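Local coordinates for superoxide dismutase (Leishmania major, PDB 4F2N), which probably converts superoxide to oxygen and hydrogen peroxide at an iron centre, as an iron superoxide dismutase, at residues 111-116 with 218-223. Numbering follows the deposited sequence.
Sequences FWKCLS and WEFVCH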
loop_
_atom_site.group_PDB
_atom_site.type_symbol
_atom_site.label_atom_id
_atom_site.label_comp_id
_atom_site.label_asym_id
_atom_site.label_seq_id
_atom_site.Cartn_x
_atom_site.Cartn_y
_atom_site.Cartn_z
ATOM N N PHE B 111 -9.962 -1.195 14.276
ATOM C CA PHE B 111 -9.210 0.055 14.411
ATOM C C PHE B 111 -10.019 1.177 15.065
ATOM O O PHE B 111 -9.499 1.854 15.966
ATOM C CB PHE B 111 -8.726 0.500 13.020
ATOM C CG PHE B 111 -7.689 1.582 13.024
ATOM C CD1 PHE B 111 -6.588 1.544 13.893
ATOM C CD2 PHE B 111 -7.778 2.625 12.106
ATOM C CE1 PHE B 111 -5.618 2.547 13.855
ATOM C CE2 PHE B 111 -6.790 3.632 12.058
ATOM C CZ PHE B 111 -5.715 3.582 12.926
ATOM N N TRP B 112 -11.256 1.400 14.621
ATOM C CA TRP B 112 -12.066 2.466 15.235
ATOM C C TRP B 112 -12.333 2.219 16.692
ATOM O O TRP B 112 -12.363 3.166 17.479
ATOM C CB TRP B 112 -13.392 2.673 14.502
ATOM C CG TRP B 112 -13.238 2.894 13.018
ATOM C CD1 TRP B 112 -13.975 2.290 11.996
ATOM C CD2 TRP B 112 -12.280 3.774 12.337
ATOM N NE1 TRP B 112 -13.548 2.726 10.759
ATOM C CE2 TRP B 112 -12.529 3.620 10.896
ATOM C CE3 TRP B 112 -11.272 4.631 12.758
ATOM C CZ2 TRP B 112 -11.799 4.316 9.941
ATOM C CZ3 TRP B 112 -10.535 5.325 11.786
ATOM C CH2 TRP B 112 -10.792 5.176 10.409
ATOM N N LYS B 113 -12.533 0.960 17.066
ATOM C CA LYS B 113 -12.747 0.599 18.486
ATOM C C LYS B 113 -11.505 0.844 19.346
ATOM O O LYS B 113 -11.634 1.066 20.568
ATOM C CB LYS B 113 -13.180 -0.868 18.618
ATOM C CG LYS B 113 -14.514 -1.191 17.975
ATOM C CD LYS B 113 -15.668 -0.529 18.681
ATOM C CE LYS B 113 -16.192 -1.399 19.809
ATOM N NZ LYS B 113 -17.366 -0.698 20.411
ATOM N N CYS B 114 -10.322 0.818 18.719
ATOM C CA CYS B 114 -9.058 1.083 19.405
ATOM C C CYS B 114 -8.780 2.558 19.656
ATOM O O CYS B 114 -7.767 2.872 20.279
ATOM C CB CYS B 114 -7.892 0.560 18.585
ATOM S SG CYS B 114 -7.923 -1.227 18.571
ATOM N N LEU B 115 -9.622 3.439 19.107
ATOM C CA LEU B 115 -9.350 4.876 19.144
ATOM C C LEU B 115 -10.468 5.681 19.781
ATOM O O LEU B 115 -11.655 5.311 19.702
ATOM C CB LEU B 115 -9.069 5.446 17.739
ATOM C CG LEU B 115 -8.091 4.661 16.850
ATOM C CD1 LEU B 115 -8.076 5.205 15.416
ATOM C CD2 LEU B 115 -6.704 4.759 17.489
ATOM N N SER B 116 -10.064 6.802 20.370
ATOM C CA SER B 116 -10.977 7.747 21.011
ATOM C C SER B 116 -10.332 9.144 21.104
ATOM O O SER B 116 -9.144 9.254 21.406
ATOM C CB SER B 116 -11.326 7.248 22.430
ATOM O OG SER B 116 -12.464 7.937 22.923
ATOM N N TRP B 218 -7.357 2.686 25.554
ATOM C CA TRP B 218 -6.731 1.563 26.260
ATOM C C TRP B 218 -7.725 0.739 27.060
ATOM O O TRP B 218 -7.458 -0.420 27.396
ATOM C CB TRP B 218 -5.581 2.037 27.151
ATOM C CG TRP B 218 -4.349 2.497 26.417
ATOM C CD1 TRP B 218 -3.786 3.780 26.406
ATOM C CD2 TRP B 218 -3.458 1.676 25.586
ATOM N NE1 TRP B 218 -2.637 3.799 25.647
ATOM C CE2 TRP B 218 -2.393 2.566 25.121
ATOM C CE3 TRP B 218 -3.435 0.336 25.207
ATOM C CZ2 TRP B 218 -1.363 2.115 24.310
ATOM C CZ3 TRP B 218 -2.386 -0.113 24.373
ATOM C CH2 TRP B 218 -1.380 0.764 23.933
ATOM N N GLU B 219 -8.882 1.320 27.358
ATOM C CA GLU B 219 -9.964 0.554 28.014
ATOM C C GLU B 219 -10.521 -0.546 27.094
ATOM O O GLU B 219 -10.792 -1.669 27.541
ATOM C CB GLU B 219 -11.057 1.498 28.529
ATOM C CG GLU B 219 -10.520 2.433 29.607
ATOM C CD GLU B 219 -11.539 3.445 30.102
ATOM O OE1 GLU B 219 -12.751 3.238 29.885
ATOM O OE2 GLU B 219 -11.132 4.455 30.724
ATOM N N PHE B 220 -10.682 -0.231 25.807
ATOM C CA PHE B 220 -11.107 -1.244 24.855
ATOM C C PHE B 220 -10.013 -2.294 24.708
ATOM O O PHE B 220 -10.302 -3.484 24.674
ATOM C CB PHE B 220 -11.434 -0.646 23.475
ATOM C CG PHE B 220 -11.672 -1.681 22.429
ATOM C CD1 PHE B 220 -12.895 -2.372 22.377
ATOM C CD2 PHE B 220 -10.673 -1.995 21.502
ATOM C CE1 PHE B 220 -13.113 -3.341 21.409
ATOM C CE2 PHE B 220 -10.893 -2.966 20.531
ATOM C CZ PHE B 220 -12.118 -3.627 20.486
ATOM N N VAL B 221 -8.760 -1.857 24.588
ATOM C CA VAL B 221 -7.646 -2.805 24.443
ATOM C C VAL B 221 -7.635 -3.741 25.676
ATOM O O VAL B 221 -7.478 -4.955 25.542
ATOM C CB VAL B 221 -6.277 -2.101 24.286
ATOM C CG1 VAL B 221 -5.158 -3.129 24.171
ATOM C CG2 VAL B 221 -6.282 -1.173 23.061
ATOM N N CYS B 222 -7.806 -3.170 26.867
ATOM C CA CYS B 222 -7.806 -4.001 28.084
ATOM C C CYS B 222 -8.992 -4.983 28.131
ATOM O O CYS B 222 -8.831 -6.143 28.535
ATOM C CB CYS B 222 -7.763 -3.112 29.329
ATOM S SG CYS B 222 -7.552 -4.056 30.858
ATOM N N HIS B 223 -10.178 -4.519 27.730
ATOM C CA HIS B 223 -11.350 -5.388 27.582
ATOM C C HIS B 223 -11.045 -6.550 26.654
ATOM O O HIS B 223 -11.355 -7.705 26.962
ATOM C CB HIS B 223 -12.560 -4.600 27.060
ATOM C CG HIS B 223 -13.809 -5.453 26.851
ATOM N ND1 HIS B 223 -14.632 -5.800 27.868
ATOM C CD2 HIS B 223 -14.339 -6.044 25.696
ATOM C CE1 HIS B 223 -15.643 -6.561 27.386
ATOM N NE2 HIS B 223 -15.460 -6.706 26.060
#
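The backbone carbonyl oxygen of Lys113 rests over the CG/CD2 side of the Phe220 ring, with Lys113 O 3.3 Å from Phe220 CG, a van der Waals contact and not a hydrogen bond. Phe220 CB also comes up to Lys113 O, at 3.4 Å. The oxygen lies over the same ring face that the lysine side chain covers. There Lys113 CB forms a CH-pi contact, 3.6 Å from the centroid of the Phe220 ring and 15° off its normal, displaced toward the rim and nearest to CZ. The lysine chain crosses the phenylalanine at about a right angle. It then bends at chi2 and chi3, and Lys113 CE passes Phe220 CE1 at 4.0 Å before the amino group turns off from the ring. Cys114 meets the ring from another direction: its SG stands at the edge, 4.0 Å from Phe220 CE2, in a sulfur-aromatic contact 75° off the normal. With CG anti to the backbone N (chi1 171°), the Phe220 ring extends from helix 218-229 to receive both neighbours, and Phe110 packs on it as well. The backbone of Asp217 hydrogen-bonds to that of Cys114, and its side-chain OD1 accepts the N-H of Phe220. Cys114 also packs on Phe188 of strand 185-191, the strand that supplies the iron ligand Asp191, while helix 96-113 supplies His108. The contact joins Lys113 and Cys114, in the alpha-hairpin domain, to the last helix, 218-229, of the C-terminal domain, as in the two-domain fold of iron/manganese superoxide dismutases.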